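Local coordinates for protein ferritin (Ulva pertusa, PDB 3VNX) that probably stores iron inside a 24-subunit shell, oxidising iron(II) to iron(III) at a ferroxidase site within each four-helix bundle, at residues A[119-122]-A[128-131]; A[65-70]-A[113-118]; A[181-186]-A[193-198]; A[133-138]-A[167-172]; A[48-53]-A[139-144]. All coordinates share one frame; numbering follows the deposited sequence.

Contact 1: residues A[119-122]-A[128-131]; sequences DDKG and MELA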
# COMPACT_ATOMS: atom_id res chain seq x y z
N ASP A 119 -17.44 -45.96 -38.98
CA ASP A 119 -16.20 -46.60 -39.40
C ASP A 119 -15.54 -45.84 -40.54
O ASP A 119 -14.32 -45.79 -40.62
CB ASP A 119 -16.46 -48.05 -39.80
CG ASP A 119 -16.86 -48.92 -38.61
OD1 ASP A 119 -16.47 -48.59 -37.46
OD2 ASP A 119 -17.56 -49.93 -38.83
N ASP A 120 -16.35 -45.26 -41.41
CA ASP A 120 -15.81 -44.51 -42.54
C ASP A 120 -15.10 -43.27 -42.03
O ASP A 120 -13.89 -43.11 -42.22
CB ASP A 120 -16.93 -44.09 -43.49
CG ASP A 120 -16.46 -43.10 -44.55
OD1 ASP A 120 -15.26 -43.16 -44.94
OD2 ASP A 120 -17.28 -42.27 -45.00
N LYS A 121 -15.85 -42.40 -41.36
CA LYS A 121 -15.33 -41.10 -41.00
C LYS A 121 -14.64 -41.01 -39.63
O LYS A 121 -13.79 -40.15 -39.40
CB LYS A 121 -16.42 -40.04 -41.20
CG LYS A 121 -16.55 -39.65 -42.67
CD LYS A 121 -17.69 -38.70 -42.92
CE LYS A 121 -17.85 -38.43 -44.42
NZ LYS A 121 -16.86 -37.47 -44.98
N GLY A 122 -14.98 -41.94 -38.73
CA GLY A 122 -14.56 -41.85 -37.35
C GLY A 122 -15.64 -41.08 -36.62
O GLY A 122 -16.27 -40.22 -37.24
N MET A 128 -18.95 -34.11 -35.83
CA MET A 128 -18.78 -32.71 -36.21
C MET A 128 -19.49 -32.41 -37.53
O MET A 128 -20.03 -31.31 -37.75
CB MET A 128 -17.30 -32.31 -36.23
CG MET A 128 -16.62 -32.53 -34.87
SD MET A 128 -17.55 -31.79 -33.49
CE MET A 128 -17.35 -30.04 -33.87
N GLU A 129 -19.53 -33.40 -38.41
CA GLU A 129 -20.29 -33.25 -39.65
C GLU A 129 -21.79 -33.23 -39.35
O GLU A 129 -22.54 -32.49 -39.96
CB GLU A 129 -19.94 -34.36 -40.64
CG GLU A 129 -18.55 -34.22 -41.27
CD GLU A 129 -18.29 -35.26 -42.35
OE1 GLU A 129 -19.08 -36.23 -42.47
OE2 GLU A 129 -17.29 -35.11 -43.09
N LEU A 130 -22.22 -34.03 -38.38
CA LEU A 130 -23.62 -34.04 -37.96
C LEU A 130 -23.97 -32.67 -37.38
O LEU A 130 -24.97 -32.06 -37.77
CB LEU A 130 -23.83 -35.11 -36.89
CG LEU A 130 -25.22 -35.73 -36.70
CD1 LEU A 130 -25.45 -35.99 -35.23
CD2 LEU A 130 -26.33 -34.88 -37.26
N ALA A 131 -23.13 -32.20 -36.47
CA ALA A 131 -23.30 -30.89 -35.83
C ALA A 131 -23.39 -29.76 -36.84
O ALA A 131 -24.31 -28.95 -36.80
CB ALA A 131 -22.17 -30.63 -34.82

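Contact 2: residues A[65-70]-A[113-118]; sequences FARDNV and EMEFAN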
# COMPACT_ATOMS: atom_id res chain seq x y z
N PHE A 65 -19.44 -39.06 -26.08
CA PHE A 65 -18.01 -38.82 -25.94
C PHE A 65 -17.50 -38.96 -24.50
O PHE A 65 -16.30 -39.17 -24.27
CB PHE A 65 -17.61 -37.48 -26.56
CG PHE A 65 -17.77 -37.45 -28.04
CD1 PHE A 65 -16.81 -38.02 -28.87
CD2 PHE A 65 -18.91 -36.91 -28.62
CE1 PHE A 65 -16.97 -38.03 -30.26
CE2 PHE A 65 -19.08 -36.90 -29.99
CZ PHE A 65 -18.10 -37.47 -30.82
N ALA A 66 -18.42 -38.88 -23.54
CA ALA A 66 -18.09 -39.17 -22.14
C ALA A 66 -17.83 -40.66 -21.87
O ALA A 66 -17.23 -40.99 -20.85
CB ALA A 66 -19.20 -38.66 -21.21
N ARG A 67 -18.26 -41.55 -22.76
CA ARG A 67 -18.06 -42.98 -22.50
C ARG A 67 -16.58 -43.34 -22.39
O ARG A 67 -15.78 -42.98 -23.24
CB ARG A 67 -18.68 -43.84 -23.58
CG ARG A 67 -20.14 -43.59 -23.78
CD ARG A 67 -20.63 -44.39 -24.94
NE ARG A 67 -22.07 -44.31 -25.08
CZ ARG A 67 -22.76 -44.96 -26.00
NH1 ARG A 67 -22.13 -45.75 -26.87
NH2 ARG A 67 -24.08 -44.83 -26.06
N ASP A 68 -16.23 -44.07 -21.34
CA ASP A 68 -14.84 -44.37 -21.06
C ASP A 68 -14.07 -44.94 -22.26
O ASP A 68 -12.88 -44.70 -22.41
CB ASP A 68 -14.73 -45.32 -19.86
CG ASP A 68 -15.29 -46.70 -20.16
OD1 ASP A 68 -14.52 -47.57 -20.62
OD2 ASP A 68 -16.49 -46.92 -19.91
N ASN A 69 -14.75 -45.70 -23.11
CA ASN A 69 -14.05 -46.34 -24.22
C ASN A 69 -13.94 -45.44 -25.45
O ASN A 69 -13.16 -45.71 -26.38
CB ASN A 69 -14.72 -47.66 -24.59
CG ASN A 69 -16.20 -47.49 -24.80
OD1 ASN A 69 -16.92 -47.08 -23.88
ND2 ASN A 69 -16.67 -47.77 -26.00
N VAL A 70 -14.72 -44.36 -25.44
CA VAL A 70 -14.61 -43.32 -26.45
C VAL A 70 -13.46 -42.36 -26.06
O VAL A 70 -12.64 -41.99 -26.91
CB VAL A 70 -15.94 -42.59 -26.66
CG1 VAL A 70 -15.80 -41.46 -27.69
CG2 VAL A 70 -17.01 -43.58 -27.09
N GLU A 113 -30.76 -39.64 -31.01
CA GLU A 113 -29.84 -40.74 -31.26
C GLU A 113 -28.75 -40.75 -30.19
O GLU A 113 -28.28 -39.68 -29.78
CB GLU A 113 -29.22 -40.60 -32.65
CG GLU A 113 -28.14 -41.63 -32.95
CD GLU A 113 -28.67 -43.04 -32.97
OE1 GLU A 113 -29.51 -43.35 -33.85
OE2 GLU A 113 -28.27 -43.85 -32.11
N MET A 114 -28.33 -41.92 -29.73
CA MET A 114 -27.31 -42.01 -28.69
C MET A 114 -25.98 -42.55 -29.22
O MET A 114 -24.94 -42.46 -28.55
CB MET A 114 -27.78 -42.88 -27.53
CG MET A 114 -29.20 -42.56 -27.03
SD MET A 114 -29.47 -40.85 -26.47
CE MET A 114 -28.11 -40.65 -25.34
N GLU A 115 -26.01 -43.13 -30.41
CA GLU A 115 -24.87 -43.87 -30.93
C GLU A 115 -24.24 -43.12 -32.08
O GLU A 115 -24.93 -42.68 -33.00
CB GLU A 115 -25.32 -45.25 -31.40
CG GLU A 115 -25.96 -46.04 -30.29
CD GLU A 115 -25.01 -46.26 -29.14
OE1 GLU A 115 -25.50 -46.44 -27.99
OE2 GLU A 115 -23.78 -46.26 -29.38
N PHE A 116 -22.92 -42.98 -32.05
CA PHE A 116 -22.28 -42.13 -33.06
C PHE A 116 -21.00 -42.71 -33.63
O PHE A 116 -20.24 -42.01 -34.30
CB PHE A 116 -22.09 -40.70 -32.54
CG PHE A 116 -23.37 -40.05 -32.11
CD1 PHE A 116 -23.76 -40.06 -30.79
CD2 PHE A 116 -24.21 -39.46 -33.06
CE1 PHE A 116 -24.97 -39.47 -30.39
CE2 PHE A 116 -25.41 -38.88 -32.68
CZ PHE A 116 -25.79 -38.89 -31.35
N ALA A 117 -20.77 -43.99 -33.36
CA ALA A 117 -19.69 -44.72 -34.00
C ALA A 117 -19.87 -44.65 -35.51
O ALA A 117 -21.00 -44.66 -36.02
CB ALA A 117 -19.64 -46.17 -33.51
N ASN A 118 -18.76 -44.56 -36.23
CA ASN A 118 -18.80 -44.46 -37.67
C ASN A 118 -17.45 -44.87 -38.21
O ASN A 118 -16.43 -44.23 -37.92
CB ASN A 118 -19.13 -43.03 -38.10
CG ASN A 118 -19.20 -42.88 -39.60
OD1 ASN A 118 -18.39 -43.44 -40.34
ND2 ASN A 118 -20.19 -42.12 -40.06

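Contact 3: residues A[181-186]-A[193-198]; sequences SQLRRV and YLLDQE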
# COMPACT_ATOMS: atom_id res chain seq x y z
N SER A 181 -13.34 -29.19 -41.39
CA SER A 181 -12.16 -29.07 -42.22
C SER A 181 -10.92 -29.59 -41.47
O SER A 181 -10.08 -30.29 -42.06
CB SER A 181 -11.97 -27.61 -42.64
OG SER A 181 -10.69 -27.40 -43.19
N GLN A 182 -10.81 -29.25 -40.19
CA GLN A 182 -9.65 -29.68 -39.41
C GLN A 182 -9.59 -31.20 -39.22
O GLN A 182 -8.53 -31.83 -39.38
CB GLN A 182 -9.64 -28.97 -38.06
CG GLN A 182 -9.25 -27.52 -38.14
CD GLN A 182 -9.31 -26.82 -36.80
OE1 GLN A 182 -8.46 -25.98 -36.49
NE2 GLN A 182 -10.32 -27.16 -36.00
N LEU A 183 -10.73 -31.80 -38.86
CA LEU A 183 -10.76 -33.24 -38.63
C LEU A 183 -10.41 -33.99 -39.91
O LEU A 183 -9.65 -34.97 -39.89
CB LEU A 183 -12.13 -33.65 -38.06
CG LEU A 183 -12.26 -33.33 -36.57
CD1 LEU A 183 -13.67 -33.60 -36.04
CD2 LEU A 183 -11.23 -34.12 -35.80
N ARG A 184 -10.96 -33.51 -41.03
CA ARG A 184 -10.61 -34.03 -42.34
C ARG A 184 -9.12 -33.90 -42.62
O ARG A 184 -8.51 -34.82 -43.16
CB ARG A 184 -11.42 -33.33 -43.43
CG ARG A 184 -12.92 -33.62 -43.38
CD ARG A 184 -13.67 -33.02 -44.56
NE ARG A 184 -15.02 -33.57 -44.72
CZ ARG A 184 -15.70 -33.55 -45.87
NH1 ARG A 184 -15.16 -33.00 -46.95
NH2 ARG A 184 -16.92 -34.06 -45.92
N ARG A 185 -8.52 -32.78 -42.25
CA ARG A 185 -7.10 -32.56 -42.51
C ARG A 185 -6.20 -33.51 -41.71
O ARG A 185 -5.28 -34.09 -42.27
CB ARG A 185 -6.72 -31.09 -42.23
CG ARG A 185 -5.23 -30.79 -42.42
CD ARG A 185 -4.92 -29.29 -42.22
NE ARG A 185 -5.78 -28.43 -43.02
CZ ARG A 185 -5.54 -28.11 -44.28
NH1 ARG A 185 -4.45 -28.56 -44.88
NH2 ARG A 185 -6.37 -27.33 -44.94
N VAL A 186 -6.45 -33.66 -40.41
CA VAL A 186 -5.52 -34.40 -39.54
C VAL A 186 -5.79 -35.90 -39.46
O VAL A 186 -4.91 -36.66 -39.04
CB VAL A 186 -5.53 -33.85 -38.11
CG1 VAL A 186 -5.05 -32.40 -38.11
CG2 VAL A 186 -6.93 -33.98 -37.51
N TYR A 193 -7.09 -36.81 -31.22
CA TYR A 193 -6.66 -36.55 -29.86
C TYR A 193 -6.27 -35.08 -29.66
O TYR A 193 -6.60 -34.47 -28.64
CB TYR A 193 -5.51 -37.48 -29.47
CG TYR A 193 -4.77 -37.11 -28.20
CD1 TYR A 193 -3.65 -36.30 -28.24
CD2 TYR A 193 -5.19 -37.60 -26.96
CE1 TYR A 193 -2.96 -35.97 -27.09
CE2 TYR A 193 -4.51 -37.27 -25.79
CZ TYR A 193 -3.39 -36.45 -25.87
OH TYR A 193 -2.68 -36.11 -24.73
N LEU A 194 -5.59 -34.51 -30.66
CA LEU A 194 -5.16 -33.12 -30.62
C LEU A 194 -6.35 -32.19 -30.63
O LEU A 194 -6.41 -31.25 -29.84
CB LEU A 194 -4.24 -32.80 -31.80
CG LEU A 194 -2.85 -33.41 -31.70
CD1 LEU A 194 -2.02 -33.06 -32.91
CD2 LEU A 194 -2.12 -32.98 -30.41
N LEU A 195 -7.29 -32.45 -31.53
CA LEU A 195 -8.49 -31.63 -31.64
C LEU A 195 -9.37 -31.76 -30.40
O LEU A 195 -9.99 -30.80 -29.97
CB LEU A 195 -9.27 -31.97 -32.90
CG LEU A 195 -9.33 -30.78 -33.87
CD1 LEU A 195 -9.42 -31.25 -35.31
CD2 LEU A 195 -10.49 -29.87 -33.51
N ASP A 196 -9.41 -32.96 -29.82
CA ASP A 196 -10.11 -33.14 -28.57
C ASP A 196 -9.47 -32.27 -27.48
O ASP A 196 -10.16 -31.72 -26.63
CB ASP A 196 -10.11 -34.60 -28.13
CG ASP A 196 -10.76 -34.79 -26.76
OD1 ASP A 196 -12.01 -34.83 -26.69
OD2 ASP A 196 -10.04 -34.88 -25.74
N GLN A 197 -8.15 -32.15 -27.50
CA GLN A 197 -7.47 -31.28 -26.54
C GLN A 197 -7.86 -29.82 -26.74
O GLN A 197 -8.10 -29.10 -25.78
CB GLN A 197 -5.96 -31.42 -26.62
CG GLN A 197 -5.47 -32.82 -26.41
CD GLN A 197 -4.45 -32.91 -25.30
OE1 GLN A 197 -4.72 -33.51 -24.25
NE2 GLN A 197 -3.28 -32.32 -25.53
N GLU A 198 -7.91 -29.40 -27.99
CA GLU A 198 -8.28 -28.04 -28.34
C GLU A 198 -9.73 -27.75 -27.90
O GLU A 198 -10.02 -26.75 -27.23
CB GLU A 198 -8.12 -27.84 -29.86
CG GLU A 198 -7.93 -26.38 -30.31
CD GLU A 198 -8.26 -26.15 -31.80
OE1 GLU A 198 -9.13 -25.29 -32.08
OE2 GLU A 198 -7.66 -26.81 -32.68

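Contact 4: residues A[133-138]-A[167-172]; sequences SLEKLN and SEQVDA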
# COMPACT_ATOMS: atom_id res chain seq x y z
N SER A 133 -24.15 -29.95 -39.95
CA SER A 133 -25.38 -30.17 -40.71
C SER A 133 -26.58 -29.63 -39.94
O SER A 133 -27.45 -28.95 -40.50
CB SER A 133 -25.57 -31.66 -41.02
OG SER A 133 -24.50 -32.16 -41.82
N LEU A 134 -26.60 -29.93 -38.64
CA LEU A 134 -27.65 -29.43 -37.76
C LEU A 134 -27.64 -27.90 -37.69
O LEU A 134 -28.69 -27.26 -37.68
CB LEU A 134 -27.52 -30.04 -36.36
CG LEU A 134 -27.99 -31.49 -36.23
CD1 LEU A 134 -27.79 -32.02 -34.81
CD2 LEU A 134 -29.45 -31.60 -36.63
N GLU A 135 -26.45 -27.31 -37.66
CA GLU A 135 -26.33 -25.87 -37.57
C GLU A 135 -26.79 -25.19 -38.86
O GLU A 135 -27.51 -24.19 -38.82
CB GLU A 135 -24.90 -25.48 -37.23
CG GLU A 135 -24.44 -25.96 -35.86
CD GLU A 135 -25.25 -25.35 -34.75
OE1 GLU A 135 -25.84 -24.27 -34.98
OE2 GLU A 135 -25.31 -25.94 -33.65
N LYS A 136 -26.40 -25.75 -40.00
CA LYS A 136 -26.90 -25.25 -41.30
C LYS A 136 -28.42 -25.35 -41.37
O LYS A 136 -29.10 -24.39 -41.76
CB LYS A 136 -26.26 -26.01 -42.47
CG LYS A 136 -24.73 -25.83 -42.56
CD LYS A 136 -24.07 -26.77 -43.56
CE LYS A 136 -24.17 -26.24 -44.99
NZ LYS A 136 -23.57 -27.16 -46.01
N LEU A 137 -28.95 -26.51 -40.96
CA LEU A 137 -30.39 -26.69 -40.88
C LEU A 137 -31.00 -25.56 -40.05
O LEU A 137 -31.96 -24.90 -40.48
CB LEU A 137 -30.73 -28.04 -40.25
CG LEU A 137 -32.05 -28.68 -40.68
CD1 LEU A 137 -32.53 -29.71 -39.66
CD2 LEU A 137 -33.14 -27.65 -40.95
N ASN A 138 -30.45 -25.33 -38.85
CA ASN A 138 -31.04 -24.32 -37.99
C ASN A 138 -30.91 -22.90 -38.55
O ASN A 138 -31.74 -22.04 -38.28
CB ASN A 138 -30.49 -24.37 -36.57
CG ASN A 138 -31.41 -23.68 -35.59
OD1 ASN A 138 -32.60 -23.55 -35.86
ND2 ASN A 138 -30.88 -23.21 -34.47
N SER A 167 -27.95 -13.77 -36.75
CA SER A 167 -26.58 -13.29 -36.91
C SER A 167 -25.58 -14.20 -36.21
O SER A 167 -24.49 -14.47 -36.74
CB SER A 167 -26.46 -11.87 -36.35
OG SER A 167 -25.11 -11.42 -36.42
N GLU A 168 -25.94 -14.65 -35.01
CA GLU A 168 -25.09 -15.58 -34.28
C GLU A 168 -24.93 -16.92 -35.03
O GLU A 168 -23.86 -17.53 -35.01
CB GLU A 168 -25.64 -15.81 -32.87
CG GLU A 168 -25.46 -14.63 -31.92
CD GLU A 168 -26.38 -14.72 -30.70
OE1 GLU A 168 -27.10 -13.73 -30.42
OE2 GLU A 168 -26.39 -15.77 -30.02
N GLN A 169 -26.01 -17.36 -35.68
CA GLN A 169 -26.01 -18.66 -36.33
C GLN A 169 -25.01 -18.66 -37.48
O GLN A 169 -24.35 -19.67 -37.75
CB GLN A 169 -27.43 -19.04 -36.78
CG GLN A 169 -27.54 -20.43 -37.38
CD GLN A 169 -27.16 -21.54 -36.40
OE1 GLN A 169 -27.83 -21.76 -35.40
NE2 GLN A 169 -26.09 -22.26 -36.71
N VAL A 170 -24.86 -17.50 -38.12
CA VAL A 170 -23.83 -17.35 -39.15
C VAL A 170 -22.45 -17.70 -38.59
O VAL A 170 -21.74 -18.55 -39.14
CB VAL A 170 -23.83 -15.92 -39.73
CG1 VAL A 170 -22.66 -15.72 -40.70
CG2 VAL A 170 -25.17 -15.63 -40.42
N ASP A 171 -22.06 -17.04 -37.50
CA ASP A 171 -20.79 -17.35 -36.84
C ASP A 171 -20.72 -18.83 -36.49
O ASP A 171 -19.71 -19.50 -36.74
CB ASP A 171 -20.64 -16.53 -35.56
CG ASP A 171 -20.68 -15.03 -35.81
OD1 ASP A 171 -20.13 -14.60 -36.85
OD2 ASP A 171 -21.24 -14.30 -34.96
N ALA A 172 -21.78 -19.35 -35.88
CA ALA A 172 -21.80 -20.75 -35.49
C ALA A 172 -21.51 -21.69 -36.67
O ALA A 172 -20.67 -22.61 -36.56
CB ALA A 172 -23.12 -21.11 -34.80

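Contact 5: residues A[48-53]-A[139-144]; sequences INIEYT and FQKLQA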
# COMPACT_ATOMS: atom_id res chain seq x y z
N ILE A 48 -38.60 -22.14 -30.67
CA ILE A 48 -38.26 -22.59 -29.33
C ILE A 48 -38.06 -24.10 -29.32
O ILE A 48 -37.03 -24.60 -28.84
CB ILE A 48 -39.32 -22.19 -28.29
CG1 ILE A 48 -39.20 -20.70 -27.97
CG2 ILE A 48 -39.16 -23.00 -27.02
CD1 ILE A 48 -40.48 -20.06 -27.50
N ASN A 49 -39.02 -24.84 -29.87
CA ASN A 49 -38.94 -26.29 -29.85
C ASN A 49 -37.73 -26.81 -30.62
O ASN A 49 -37.16 -27.85 -30.27
CB ASN A 49 -40.23 -26.93 -30.40
CG ASN A 49 -40.16 -28.46 -30.45
OD1 ASN A 49 -40.16 -29.06 -31.53
ND2 ASN A 49 -40.11 -29.10 -29.28
N ILE A 50 -37.35 -26.09 -31.67
CA ILE A 50 -36.21 -26.49 -32.49
C ILE A 50 -34.88 -26.35 -31.72
O ILE A 50 -34.01 -27.23 -31.79
CB ILE A 50 -36.18 -25.70 -33.80
CG1 ILE A 50 -37.46 -25.99 -34.60
CG2 ILE A 50 -34.93 -26.02 -34.62
CD1 ILE A 50 -37.46 -25.43 -35.99
N GLU A 51 -34.75 -25.26 -30.97
CA GLU A 51 -33.54 -25.02 -30.18
C GLU A 51 -33.53 -26.01 -29.05
O GLU A 51 -32.51 -26.66 -28.76
CB GLU A 51 -33.51 -23.59 -29.61
CG GLU A 51 -33.59 -22.46 -30.64
CD GLU A 51 -32.30 -22.24 -31.45
OE1 GLU A 51 -32.35 -21.45 -32.43
OE2 GLU A 51 -31.24 -22.83 -31.14
N TYR A 52 -34.69 -26.14 -28.41
CA TYR A 52 -34.81 -27.09 -27.31
C TYR A 52 -34.46 -28.52 -27.75
O TYR A 52 -33.77 -29.23 -27.03
CB TYR A 52 -36.18 -27.02 -26.64
CG TYR A 52 -36.11 -26.79 -25.14
CD1 TYR A 52 -35.36 -27.63 -24.32
CD2 TYR A 52 -36.80 -25.73 -24.53
CE1 TYR A 52 -35.28 -27.43 -22.94
CE2 TYR A 52 -36.74 -25.52 -23.15
CZ TYR A 52 -35.97 -26.38 -22.36
OH TYR A 52 -35.89 -26.20 -20.98
N THR A 53 -34.91 -28.93 -28.94
CA THR A 53 -34.57 -30.27 -29.46
C THR A 53 -33.07 -30.40 -29.69
O THR A 53 -32.45 -31.39 -29.28
CB THR A 53 -35.30 -30.59 -30.79
OG1 THR A 53 -36.70 -30.72 -30.56
CG2 THR A 53 -34.78 -31.88 -31.39
N PHE A 139 -29.87 -22.67 -39.35
CA PHE A 139 -29.71 -21.39 -40.03
C PHE A 139 -30.92 -21.17 -40.94
O PHE A 139 -31.52 -20.08 -40.96
CB PHE A 139 -28.41 -21.41 -40.83
CG PHE A 139 -28.11 -20.12 -41.54
CD1 PHE A 139 -28.66 -18.92 -41.11
CD2 PHE A 139 -27.25 -20.10 -42.62
CE1 PHE A 139 -28.38 -17.73 -41.76
CE2 PHE A 139 -26.95 -18.93 -43.28
CZ PHE A 139 -27.52 -17.73 -42.85
N GLN A 140 -31.30 -22.21 -41.67
CA GLN A 140 -32.47 -22.09 -42.53
C GLN A 140 -33.75 -21.94 -41.71
O GLN A 140 -34.61 -21.10 -42.03
CB GLN A 140 -32.54 -23.27 -43.50
CG GLN A 140 -31.47 -23.18 -44.58
CD GLN A 140 -31.00 -24.54 -45.07
OE1 GLN A 140 -30.92 -24.78 -46.28
NE2 GLN A 140 -30.67 -25.44 -44.14
N LYS A 141 -33.88 -22.73 -40.65
CA LYS A 141 -35.03 -22.56 -39.76
C LYS A 141 -35.10 -21.10 -39.31
O LYS A 141 -36.16 -20.47 -39.36
CB LYS A 141 -34.96 -23.49 -38.54
CG LYS A 141 -35.15 -24.95 -38.86
CD LYS A 141 -36.52 -25.21 -39.50
CE LYS A 141 -36.75 -26.71 -39.79
NZ LYS A 141 -38.21 -27.05 -39.93
N LEU A 142 -33.96 -20.55 -38.89
CA LEU A 142 -33.96 -19.17 -38.44
C LEU A 142 -34.39 -18.25 -39.58
O LEU A 142 -35.18 -17.35 -39.37
CB LEU A 142 -32.60 -18.76 -37.86
CG LEU A 142 -32.39 -19.26 -36.42
CD1 LEU A 142 -30.95 -19.08 -35.94
CD2 LEU A 142 -33.38 -18.59 -35.47
N GLN A 143 -33.87 -18.51 -40.79
CA GLN A 143 -34.26 -17.73 -41.96
C GLN A 143 -35.79 -17.75 -42.18
O GLN A 143 -36.42 -16.71 -42.38
CB GLN A 143 -33.52 -18.23 -43.20
CG GLN A 143 -32.14 -17.61 -43.39
CD GLN A 143 -31.30 -18.36 -44.40
OE1 GLN A 143 -31.63 -19.49 -44.79
NE2 GLN A 143 -30.21 -17.75 -44.84
N ALA A 144 -36.36 -18.94 -42.13
CA ALA A 144 -37.81 -19.10 -42.20
C ALA A 144 -38.53 -18.31 -41.10
O ALA A 144 -39.59 -17.71 -41.34
CB ALA A 144 -38.18 -20.60 -42.11

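Contact 1: residues A[119-122]-A[128-131]
K121 reaches across to the carboxylate of E129 with its NZ, the two side chains crossing at about a right angle. NZ gives a hydrogen bond to OE2 of E129 at 3.1 Å, which is also a salt bridge. The ammonium comes in on the syn lone pair of that oxygen, the one on the side of OE1. The lysine is extended as far as CE and then bends at its last torsion (chi4 -77°), which turns NZ onto OE2. E129 meets it with an extended chain beyond CG. The arrangement ties the loop before helix 123-151 back to the early part of that helix, one of the long helices of the ferritin bundle; G122, between loop and helix, is its N-cap residue. E129 OE2 also takes a salt bridge from R184 on helix 155-201, so the carboxylate is shared by two cationic groups, K121 and R184. K121 NZ gives a further hydrogen bond to T23 O of a neighbouring subunit.

Contact 2: residues A[65-70]-A[113-118]
R67 is the residue of 65-70 that reaches the loop 113-118, and it does so by gripping the carboxylate of E115. Just past the end of helix 38-66, its side chain runs straight out from CG to NE and presents the guanidinium end-on, one terminal nitrogen to each carboxylate oxygen. NH2 bonds to E115 OE1 at 2.9 Å, almost straight at 173°. That oxygen lies in the guanidinium plane, yet NH2 stands well above the plane of the carboxylate. NH1 bonds to E115 OE2 at 3.0 Å and is more bent (151°), meeting this oxygen on its syn side. The two planes are 49° apart, so the grip is bidentate but twisted. E115 starts off away from R67, and a bend at chi2 swings its carboxylate back to the arginine. Next to the pair, the carbonyl O of M114 stands 3.5 Å from R67 NH2, obliquely placed and not bonded. Further along, D68 and N69 turn to another subunit: the D68 carboxylate bonds to S30 and Y31 there, and N69 ND2 to V27 O. V70 closes the turn, its N bonding to R67 O at 2.8 Å. The buried arginine is probably balanced by the exposed glutamate, and this ion pair is the polar link between the two segments, beside the packing of M114, F116 and A117 on helix 38-66.

Contact 3: residues A[181-186]-A[193-198]
L195 points its branched end into the groove between Q182 and L183, crossing both side chains at a slant. It is modelled in one of two conformers, so its distances are somewhat uncertain, but the apolar character of the meeting is plain. CD1 lies 3.6 Å from CB of Q182. The same methyl faces L183 CD2 and, more loosely, V186 CG2 at 4.3 Å, while the other methyl of L195, CD2, lies 3.7 Å from NE2 of Q182. L183 leaves its helix to one side and only its branched end turns to L195; Q182 and V186 start out facing it. The segments run nearly antiparallel, 151° between their directions and 10.6 Å at closest approach, so the chain folds back sharply between them. This is the turn from the last long bundle helix into the short C-terminal helix of the ferritin fold, which in this family lines the fourfold channel. Farther along, Q182 and E198 cross at about a right angle, OE1 of Q182 4.0 Å from OE2 of E198, too far to bond. E198 OE2 instead accepts a hydrogen bond from Y193 OH of a neighbouring subunit, and Y193 of this chain reaches E198 of another subunit likewise.

Contact 4: residues A[133-138]-A[167-172]
Q169 and E135 make the one hydrogen bond between these two segments: NE2 of Q169 donates to OE1 of E135 at 2.7 Å, with an angle of 161° at the hydrogen. The carboxylate oxygen lies in the amide plane and receives the bond on its anti lone pair. The two flat groups are only 19° apart, although the side chains themselves cross at about a right angle. Q169 gets there with CG anti to its own N and a bend at chi2, which curls the amide towards helix 123-151. Close polar approaches that are not bonds accompany this link: the amide O of Q169 stands 3.2 Å from OE1 of E135, two acceptors side by side, and 3.5 Å from ND2 of N138. The one carbon-to-oxygen touch is loose, CB of A172 lying 4.2 Å from OE1 of E135. A calcium ion lies about 3 Å from the N138 side chain, a setting consistent with the ferroxidase region of ferritins. Segments 133-138 and 167-172 run nearly antiparallel, their axes 9.6 Å apart at closest approach, at 156°; helix 38-66 supplies Y58 to OE2 of E135 and Q47 and E51 to the N138 amide, which E86 of helix 73-99 also touches.

Contact 5: residues A[48-53]-A[139-144]
I50 and K141 carry the apolar part of the contact, the methyl end of the isoleucine resting against the methylene chain of the lysine. CD1 of I50 lies 3.6 Å from CD of K141 and 3.7 Å from its CG, and the two side chains cross at about a right angle. The lysine presents this flank because it bends at chi2 (-60°) and is extended from there, so that its alkyl part passes across the isoleucine while NZ runs on beyond. NZ makes a long, weak ion pair with E14 of a neighbouring subunit. A polar group against an apolar one makes the second touch: OE1 of E51 stands 4.3 Å from CD2 of L142, both side chains leaving their helices to one side and converging at their ends. That oxygen is held by Q47 NE2, one turn back on its own helix, and also by N138, and the side chain lies about 3 Å from a bound calcium ion. Helices 38-66 and 123-151 meet near the middle of the bundle, L165 of helix 155-201 and H89 of helix 73-99 packing on E51, and F9 of a neighbouring subunit on N49 and T53.

In the fold
Contacts 4 and 5 occupy the middle of the bundle, their centres about 9 Å apart, while contacts 1, 2 and 3 gather at one end. Helix 123-151 serves contacts 1, 4 and 5; helix 38-66 serves 2 and 5; helix 155-201 serves 3 and 4. Contacts 1 and 2, with centres about 12 Å apart, are partly buried salt bridges fastening the loop to the first turns of helix 123-151 and to the residue just past helix 38-66; L130 packs on F116 between them. Contacts 3, 4 and 5 are buried: 3 mainly apolar, joined to contact 1 by M128 on L183, 4 polar, 5 mostly van der Waals, the last two each with a side chain about 3 Å from a bound calcium ion.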